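Local coordinates for mandelate racemase/muconate lactonizing enzyme (Jannaschia sp., PDB 4J3Z), which is probably an enolase-superfamily enzyme, expected to abstract the proton alpha to a substrate carboxylate, as its mandelate-racemase relatives do, at residues K3-D8 with H62-D67; T33-L38 with W103-K108; A109-V114 with D361-G366. All coordinates share one frame; numbering follows the deposited sequence.

In the fold
All three lie on one side of the chain's centre and border helix 89-109: contact 1 packs on it through Leu4 and Met63, contact 2 sets a strand against it, and contact 3 follows its end. Contacts 1 and 2 use the outer strands, 4-12 and 36-41, of one antiparallel sheet and meet where Leu4 packs on Ile105. Contact 1, the most peripheral, ties strand to turn and pairs a buried leucine with an exposed salt bridge. Contact 2 has four buried residues and none exposed, two side chains bonding to backbone. Contact 3 links the two domains mainly backbone to backbone, with a Val114-Leu365 apolar pair; Asp104 of contact 2 is hydrogen-bonded to Leu365, whereas contact 1 does not touch it.

Contact 1 of 3, residues K3-D8 with H62-D67; sequences KLDTLD and HMRGED
Leu4 O is held from segment 62-67 by two groups: Gly65 N donates to it at 2.8 Å, almost perfectly straight (N-H...O 176°) and within the carbonyl plane, while Arg64 CA approaches it at 3.5 Å in a CA-H...O contact. A longer bond returns from the same residue, Leu4 N to Glu66 O at 3.3 Å. The two bonds bring the backbone of Leu4 against a type II turn, Met63 to Glu66, in which Gly65 takes the positive phi. This turn follows helix 48-62 and closes on the edge strand 4-12 of the antiparallel sheet typical of the enolase-superfamily N-terminal domain; the other edge of the strand pairs with 24-31, where Asp5 and Thr6 both face Thr30 in a classic beta bulge. Arg64 swings its CG anti to the backbone N (chi1 -164°) and runs extended alongside Asp5. Its guanidinium then grips that residue side-on, NE reaching Asp5 O at 3.2 Å in the guanidinium plane and NH2 reaching Asp5 OD1 at 3.3 Å, a salt bridge whose two flat groups are turned 34° apart. On the buried side Leu4 CD1 lies 3.9 Å from Met63 CE and 3.5 Å from Met63 O. An alanine in place of Leu4 would lack these branches and would probably leave a gap beside the Met63 methyl, where Met74 and Cys102 also pack. Nearer the surface, Lys3 CB rests 3.9 Å from Gly65 CA, while Glu66 turns its carboxylate to Arg77 in a salt bridge.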
loop_
_atom_site.group_PDB
_atom_site.type_symbol
_atom_site.label_atom_id
_atom_site.label_comp_id
_atom_site.label_asym_id
_atom_site.label_seq_id
_atom_site.Cartn_x
_atom_site.Cartn_y
_atom_site.Cartn_z
ATOM N N LYS D 3 6.408 41.760 -29.309
ATOM C CA LYS D 3 5.420 41.658 -28.235
ATOM C C LYS D 3 4.169 41.173 -28.918
ATOM O O LYS D 3 4.010 41.404 -30.109
ATOM C CB LYS D 3 5.172 43.021 -27.582
ATOM C CG LYS D 3 6.419 43.785 -27.161
ATOM C CD LYS D 3 6.048 44.970 -26.267
ATOM C CE LYS D 3 7.266 45.625 -25.628
ATOM N NZ LYS D 3 6.845 46.584 -24.564
ATOM N N LEU D 4 3.302 40.477 -28.192
ATOM C CA LEU D 4 2.000 40.101 -28.733
ATOM C C LEU D 4 1.110 41.336 -28.677
ATOM O O LEU D 4 1.088 42.038 -27.660
ATOM C CB LEU D 4 1.371 38.944 -27.946
ATOM C CG LEU D 4 2.178 37.664 -27.675
ATOM C CD1 LEU D 4 1.379 36.710 -26.802
ATOM C CD2 LEU D 4 2.617 36.958 -28.946
ATOM N N ASP D 5 0.395 41.609 -29.770
ATOM C CA ASP D 5 -0.398 42.836 -29.871
ATOM C C ASP D 5 -1.904 42.588 -29.986
ATOM O O ASP D 5 -2.644 42.867 -29.036
ATOM C CB ASP D 5 0.104 43.720 -31.022
ATOM C CG ASP D 5 -0.308 45.178 -30.869
ATOM O OD1 ASP D 5 -1.100 45.504 -29.959
ATOM O OD2 ASP D 5 0.165 46.010 -31.665
ATOM N N THR D 6 -2.354 42.080 -31.137
ATOM C CA THR D 6 -3.788 41.903 -31.397
ATOM C C THR D 6 -4.204 40.447 -31.609
ATOM O O THR D 6 -3.387 39.585 -31.965
ATOM C CB THR D 6 -4.280 42.697 -32.628
ATOM O OG1 THR D 6 -3.802 42.071 -33.823
ATOM C CG2 THR D 6 -3.844 44.183 -32.576
ATOM N N LEU D 7 -5.495 40.201 -31.398
ATOM C CA LEU D 7 -6.074 38.892 -31.563
ATOM C C LEU D 7 -7.340 38.944 -32.416
ATOM O O LEU D 7 -8.227 39.759 -32.193
ATOM C CB LEU D 7 -6.385 38.290 -30.193
ATOM C CG LEU D 7 -7.163 36.973 -30.135
ATOM C CD1 LEU D 7 -6.399 35.849 -30.811
ATOM C CD2 LEU D 7 -7.477 36.627 -28.688
ATOM N N ASP D 8 -7.405 38.067 -33.408
ATOM C CA ASP D 8 -8.641 37.852 -34.142
ATOM C C ASP D 8 -9.047 36.416 -33.915
ATOM O O ASP D 8 -8.212 35.515 -33.979
ATOM C CB ASP D 8 -8.452 38.149 -35.629
ATOM C CG ASP D 8 -7.904 39.541 -35.881
ATOM O OD1 ASP D 8 -8.201 40.472 -35.090
ATOM O OD2 ASP D 8 -7.173 39.706 -36.879
ATOM N N HIS D 62 -3.164 38.486 -19.619
ATOM C CA HIS D 62 -1.881 37.813 -19.346
ATOM C C HIS D 62 -0.859 37.817 -20.484
ATOM O O HIS D 62 0.307 37.477 -20.259
ATOM C CB HIS D 62 -2.086 36.336 -18.984
ATOM C CG HIS D 62 -3.232 36.069 -18.064
ATOM N ND1 HIS D 62 -3.184 36.339 -16.714
ATOM C CD2 HIS D 62 -4.439 35.500 -18.293
ATOM C CE1 HIS D 62 -4.325 35.975 -16.157
ATOM N NE2 HIS D 62 -5.099 35.452 -17.092
ATOM N N MET D 63 -1.277 38.133 -21.706
ATOM C CA MET D 63 -0.434 37.812 -22.864
ATOM C C MET D 63 -0.006 38.987 -23.725
ATOM O O MET D 63 1.129 39.027 -24.187
ATOM C CB MET D 63 -1.079 36.713 -23.705
ATOM C CG MET D 63 -1.312 35.432 -22.920
ATOM S SD MET D 63 -1.962 34.081 -23.911
ATOM C CE MET D 63 -0.581 33.784 -25.025
ATOM N N ARG D 64 -0.897 39.947 -23.936
ATOM C CA ARG D 64 -0.534 41.157 -24.668
ATOM C C ARG D 64 0.700 41.825 -24.045
ATOM O O ARG D 64 0.839 41.865 -22.820
ATOM C CB ARG D 64 -1.714 42.125 -24.681
ATOM C CG ARG D 64 -1.573 43.213 -25.716
ATOM C CD ARG D 64 -2.836 44.033 -25.871
ATOM N NE ARG D 64 -2.556 45.115 -26.803
ATOM C CZ ARG D 64 -2.421 46.397 -26.480
ATOM N NH1 ARG D 64 -2.577 46.804 -25.231
ATOM N NH2 ARG D 64 -2.161 47.282 -27.433
ATOM N N GLY D 65 1.584 42.351 -24.889
ATOM C CA GLY D 65 2.799 43.027 -24.435
ATOM C C GLY D 65 3.897 42.094 -23.947
ATOM O O GLY D 65 4.760 42.496 -23.157
ATOM N N GLU D 66 3.886 40.848 -24.425
ATOM C CA GLU D 66 4.832 39.851 -23.935
ATOM C C GLU D 66 5.608 39.146 -25.037
ATOM O O GLU D 66 5.047 38.747 -26.062
ATOM C CB GLU D 66 4.120 38.825 -23.039
ATOM C CG GLU D 66 5.040 38.045 -22.112
ATOM C CD GLU D 66 5.768 38.922 -21.101
ATOM O OE1 GLU D 66 5.107 39.595 -20.278
ATOM O OE2 GLU D 66 7.014 38.931 -21.123
ATOM N N ASP D 67 6.913 39.019 -24.813
ATOM C CA ASP D 67 7.790 38.198 -25.637
ATOM C C ASP D 67 7.203 36.783 -25.683
ATOM O O ASP D 67 7.115 36.104 -24.651
ATOM C CB ASP D 67 9.199 38.203 -25.034
ATOM C CG ASP D 67 10.197 37.383 -25.826
ATOM O OD1 ASP D 67 9.807 36.626 -26.741
ATOM O OD2 ASP D 67 11.400 37.489 -25.517
#

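Contact 2 of 3, residues T33-L38 with W103-K108; sequences TGLTGL and WDILGK
Asp104 and Lys108 stand one helical turn apart on helix 89-109, and both turn their CB atoms toward strand 36-41, each taking a different backbone atom of it. The carboxylate of Asp104, placed with CG anti to the backbone N (chi1 -158°), presents OD2 to Leu38 N at 2.9 Å; the N-H meets it on the anti side, a little out of the carboxylate plane. Its other oxygen, OD1, has a partner elsewhere, the hydrogen-bonded Leu365 N, so one acid bridges two backbone amides. Lys108 stretches out fully beyond CG and passes obliquely across Thr36 until NZ bonds to Thr36 O at 2.8 Å, the donor tilted from the carbonyl plane. Between these polar contacts the helix comes close to the strand: the axes of the short segments approach to 6.5 Å and make an angle of 134°, about midway between perpendicular and antiparallel. Gly37 permits this, since a CB there would point toward the helix and come within about 3.0 Å of Ile105 CG1 and 3.2 Å of Asp104 CB. In its absence Ile105 CG1 lies 3.5 Å from Gly37 N, and Asp104 OD2 lies 3.3 Å from Gly37 CA. The other branch of Ile105, CG2, meets Leu35 CD1 at 4.0 Å with the two side chains crossing at a slant; Leu35 CD2 in turn reaches Lys108 CB. The helix thus lies across an outer strand of the N-terminal sheet: Gly37 is backbone-bonded on to Val29 of strand 24-31, Ile105 also touches Thr31, and Trp103, whose ring leads away from the strand, meets the ring of Trp291.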
loop_
_atom_site.group_PDB
_atom_site.type_symbol
_atom_site.label_atom_id
_atom_site.label_comp_id
_atom_site.label_asym_id
_atom_site.label_seq_id
_atom_site.Cartn_x
_atom_site.Cartn_y
_atom_site.Cartn_z
ATOM N N THR D 33 5.692 43.669 -34.302
ATOM C CA THR D 33 6.559 43.696 -35.501
ATOM C C THR D 33 5.976 43.056 -36.769
ATOM O O THR D 33 6.680 42.945 -37.781
ATOM C CB THR D 33 7.911 42.986 -35.256
ATOM O OG1 THR D 33 7.677 41.609 -34.914
ATOM C CG2 THR D 33 8.737 43.683 -34.157
ATOM N N GLY D 34 4.728 42.596 -36.716
ATOM C CA GLY D 34 4.039 42.136 -37.925
ATOM C C GLY D 34 3.968 40.648 -38.241
ATOM O O GLY D 34 3.481 40.271 -39.309
ATOM N N LEU D 35 4.438 39.798 -37.330
ATOM C CA LEU D 35 4.318 38.349 -37.511
ATOM C C LEU D 35 2.986 37.871 -36.953
ATOM O O LEU D 35 2.484 38.437 -35.981
ATOM C CB LEU D 35 5.467 37.594 -36.828
ATOM C CG LEU D 35 6.926 37.890 -37.196
ATOM C CD1 LEU D 35 7.843 37.323 -36.120
ATOM C CD2 LEU D 35 7.294 37.325 -38.566
ATOM N N THR D 36 2.435 36.824 -37.569
ATOM C CA THR D 36 1.155 36.241 -37.178
ATOM C C THR D 36 1.294 34.747 -36.888
ATOM O O THR D 36 1.994 34.018 -37.604
ATOM C CB THR D 36 0.080 36.404 -38.276
ATOM O OG1 THR D 36 0.490 35.696 -39.452
ATOM C CG2 THR D 36 -0.149 37.879 -38.636
ATOM N N GLY D 37 0.608 34.296 -35.845
ATOM C CA GLY D 37 0.579 32.894 -35.501
ATOM C C GLY D 37 -0.841 32.385 -35.420
ATOM O O GLY D 37 -1.744 33.125 -35.019
ATOM N N LEU D 38 -1.035 31.122 -35.810
ATOM C CA LEU D 38 -2.333 30.464 -35.686
ATOM C C LEU D 38 -2.376 29.525 -34.487
ATOM O O LEU D 38 -1.381 28.878 -34.162
ATOM C CB LEU D 38 -2.693 29.696 -36.963
ATOM C CG LEU D 38 -3.309 30.453 -38.148
ATOM C CD1 LEU D 38 -3.602 29.468 -39.265
ATOM C CD2 LEU D 38 -4.581 31.196 -37.758
ATOM N N TRP D 103 4.080 29.656 -30.453
ATOM C CA TRP D 103 5.010 28.729 -31.121
ATOM C C TRP D 103 5.053 28.917 -32.643
ATOM O O TRP D 103 6.094 28.708 -33.275
ATOM C CB TRP D 103 4.662 27.277 -30.789
ATOM C CG TRP D 103 5.006 26.857 -29.395
ATOM C CD1 TRP D 103 4.132 26.568 -28.379
ATOM C CD2 TRP D 103 6.321 26.661 -28.860
ATOM N NE1 TRP D 103 4.826 26.208 -27.240
ATOM C CE2 TRP D 103 6.171 26.269 -27.509
ATOM C CE3 TRP D 103 7.614 26.798 -29.386
ATOM C CZ2 TRP D 103 7.264 26.003 -26.687
ATOM C CZ3 TRP D 103 8.703 26.535 -28.559
ATOM C CH2 TRP D 103 8.519 26.142 -27.230
ATOM N N ASP D 104 3.920 29.300 -33.229
ATOM C CA ASP D 104 3.857 29.642 -34.661
ATOM C C ASP D 104 4.657 30.916 -34.960
ATOM O O ASP D 104 5.415 30.959 -35.929
ATOM C CB ASP D 104 2.400 29.780 -35.126
ATOM C CG ASP D 104 2.238 29.610 -36.634
ATOM O OD1 ASP D 104 3.046 28.874 -37.256
ATOM O OD2 ASP D 104 1.296 30.217 -37.204
ATOM N N ILE D 105 4.509 31.937 -34.113
ATOM C CA ILE D 105 5.290 33.184 -34.252
ATOM C C ILE D 105 6.777 32.960 -33.966
ATOM O O ILE D 105 7.625 33.588 -34.589
ATOM C CB ILE D 105 4.763 34.315 -33.335
ATOM C CG1 ILE D 105 3.387 34.795 -33.800
ATOM C CG2 ILE D 105 5.757 35.473 -33.272
ATOM C CD1 ILE D 105 2.623 35.567 -32.751
ATOM N N LEU D 106 7.087 32.070 -33.026
ATOM C CA LEU D 106 8.481 31.746 -32.712
ATOM C C LEU D 106 9.152 31.028 -33.887
ATOM O O LEU D 106 10.306 31.311 -34.225
ATOM C CB LEU D 106 8.578 30.902 -31.436
ATOM C CG LEU D 106 8.034 31.467 -30.115
ATOM C CD1 LEU D 106 8.381 30.536 -28.956
ATOM C CD2 LEU D 106 8.544 32.877 -29.851
ATOM N N GLY D 107 8.423 30.101 -34.504
ATOM C CA GLY D 107 8.894 29.405 -35.701
ATOM C C GLY D 107 9.135 30.319 -36.899
ATOM O O GLY D 107 10.057 30.092 -37.677
ATOM N N LYS D 108 8.318 31.362 -37.043
ATOM C CA LYS D 108 8.516 32.350 -38.111
ATOM C C LYS D 108 9.657 33.341 -37.825
ATOM O O LYS D 108 10.394 33.731 -38.749
ATOM C CB LYS D 108 7.220 33.103 -38.404
ATOM C CG LYS D 108 6.173 32.279 -39.136
ATOM C CD LYS D 108 4.884 33.063 -39.290
ATOM C CE LYS D 108 3.789 32.194 -39.890
ATOM N NZ LYS D 108 2.534 32.953 -40.124
#

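Contact 3 of 3, residues A109-V114 with D361-G366; sequences ARDCPV and DAPGLG
Cys112 O accepts a hydrogen bond from Gly364 N at 3.0 Å, and Gly364 O accepts one from Val114 N, also at 3.0 Å. These two bonds, on either side of Pro113, define a single parallel beta bridge between Pro113 and Gly364. It joins the chain leaving the N-terminal domain's helix 89-109 to a loop of the enolase-like C-terminal domain, the two-domain plan of this superfamily. Gly364 sits at positive phi in a type II' turn from Pro363 to Gly366, a conformation that favours glycine. Packing is tight on the inner side. There Val114 has CG1 anti to its backbone N (chi1 174°), which leaves CG2 to meet Leu365 CD2 at 3.5 Å and to lie 3.3 Å from Gly364 O; there too Leu365 O receives a hydrogen bond from His323 NE2. The outer side is thinner. Asp111, the first residue after the helix to leave helical backbone angles, with positive phi, is exposed, and its carboxylate merely runs beside the Pro363 ring, with OD1 3.5 Å from CG. Next to it Arg110 turns away from the loop and bonds to Ala116 O of the second subunit, so a subunit interface runs along this side, where Cys112 also packs on Arg110 of the second subunit. Back at the bridge, Pro363 CA approaches Cys112 O at 3.4 Å in a CA-H...O contact.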
loop_
_atom_site.group_PDB
_atom_site.type_symbol
_atom_site.label_atom_id
_atom_site.label_comp_id
_atom_site.label_asym_id
_atom_site.label_seq_id
_atom_site.Cartn_x
_atom_site.Cartn_y
_atom_site.Cartn_z
ATOM N N ALA D 109 9.797 33.750 -36.560
ATOM C CA ALA D 109 10.905 34.620 -36.153
ATOM C C ALA D 109 12.274 33.942 -36.317
ATOM O O ALA D 109 13.237 34.571 -36.769
ATOM C CB ALA D 109 10.722 35.096 -34.716
ATOM N N ARG D 110 12.343 32.662 -35.953
ATOM C CA ARG D 110 13.599 31.912 -35.907
ATOM C C ARG D 110 13.861 31.099 -37.171
ATOM O O ARG D 110 14.895 30.421 -37.269
ATOM C CB ARG D 110 13.614 30.984 -34.687
ATOM C CG ARG D 110 13.663 31.718 -33.354
ATOM C CD ARG D 110 13.260 30.823 -32.191
ATOM N NE ARG D 110 13.513 31.465 -30.890
ATOM C CZ ARG D 110 13.278 30.900 -29.704
ATOM N NH1 ARG D 110 13.551 31.561 -28.586
ATOM N NH2 ARG D 110 12.776 29.668 -29.622
ATOM N N ASP D 111 12.955 31.154 -38.128
ATOM C CA ASP D 111 13.073 30.399 -39.374
ATOM C C ASP D 111 13.299 28.922 -39.206
ATOM O O ASP D 111 14.294 28.395 -39.620
ATOM C CB ASP D 111 14.098 31.001 -40.313
ATOM C CG ASP D 111 13.487 31.585 -41.531
ATOM O OD1 ASP D 111 12.288 31.498 -41.711
ATOM O OD2 ASP D 111 14.224 32.148 -42.318
ATOM N N CYS D 112 12.357 28.292 -38.544
ATOM C CA CYS D 112 12.537 27.013 -37.907
ATOM C C CYS D 112 11.152 26.398 -37.761
ATOM O O CYS D 112 10.217 27.092 -37.346
ATOM C CB CYS D 112 13.173 27.257 -36.537
ATOM S SG CYS D 112 13.524 25.821 -35.509
ATOM N N PRO D 113 10.997 25.112 -38.131
ATOM C CA PRO D 113 9.689 24.478 -37.932
ATOM C C PRO D 113 9.497 24.204 -36.460
ATOM O O PRO D 113 10.478 23.931 -35.766
ATOM C CB PRO D 113 9.800 23.169 -38.722
ATOM C CG PRO D 113 11.268 22.870 -38.766
ATOM C CD PRO D 113 11.987 24.193 -38.725
ATOM N N VAL D 114 8.260 24.280 -35.972
ATOM C CA VAL D 114 8.024 24.172 -34.523
ATOM C C VAL D 114 8.718 22.956 -33.889
ATOM O O VAL D 114 9.301 23.085 -32.820
ATOM C CB VAL D 114 6.527 24.250 -34.144
ATOM C CG1 VAL D 114 6.325 23.976 -32.663
ATOM C CG2 VAL D 114 5.979 25.627 -34.461
ATOM N N ASP D 361 8.168 20.962 -43.118
ATOM C CA ASP D 361 9.392 21.595 -43.611
ATOM C C ASP D 361 9.444 23.109 -43.423
ATOM O O ASP D 361 10.508 23.724 -43.572
ATOM C CB ASP D 361 9.529 21.312 -45.110
ATOM C CG ASP D 361 10.582 20.275 -45.427
ATOM O OD1 ASP D 361 11.414 19.969 -44.549
ATOM O OD2 ASP D 361 10.583 19.775 -46.576
ATOM N N ALA D 362 8.289 23.704 -43.147
ATOM C CA ALA D 362 8.146 25.153 -43.155
ATOM C C ALA D 362 8.314 25.740 -41.756
ATOM O O ALA D 362 8.127 25.029 -40.759
ATOM C CB ALA D 362 6.800 25.541 -43.746
ATOM N N PRO D 363 8.670 27.040 -41.672
ATOM C CA PRO D 363 8.810 27.682 -40.362
ATOM C C PRO D 363 7.463 27.768 -39.646
ATOM O O PRO D 363 6.414 27.777 -40.299
ATOM C CB PRO D 363 9.316 29.087 -40.710
ATOM C CG PRO D 363 9.867 28.977 -42.095
ATOM C CD PRO D 363 8.979 27.979 -42.768
ATOM N N GLY D 364 7.494 27.837 -38.318
ATOM C CA GLY D 364 6.268 27.873 -37.525
ATOM C C GLY D 364 5.537 26.560 -37.686
ATOM O O GLY D 364 6.158 25.506 -37.787
ATOM N N LEU D 365 4.212 26.622 -37.727
ATOM C CA LEU D 365 3.411 25.416 -37.876
ATOM C C LEU D 365 3.270 25.040 -39.342
ATOM O O LEU D 365 2.788 23.951 -39.668
ATOM C CB LEU D 365 2.046 25.569 -37.187
ATOM C CG LEU D 365 2.089 25.777 -35.672
ATOM C CD1 LEU D 365 0.715 26.139 -35.115
ATOM C CD2 LEU D 365 2.652 24.552 -34.966
ATOM N N GLY D 366 3.712 25.949 -40.213
ATOM C CA GLY D 366 3.707 25.749 -41.664
ATOM C C GLY D 366 2.323 25.914 -42.262
ATOM O O GLY D 366 2.099 25.579 -43.431
#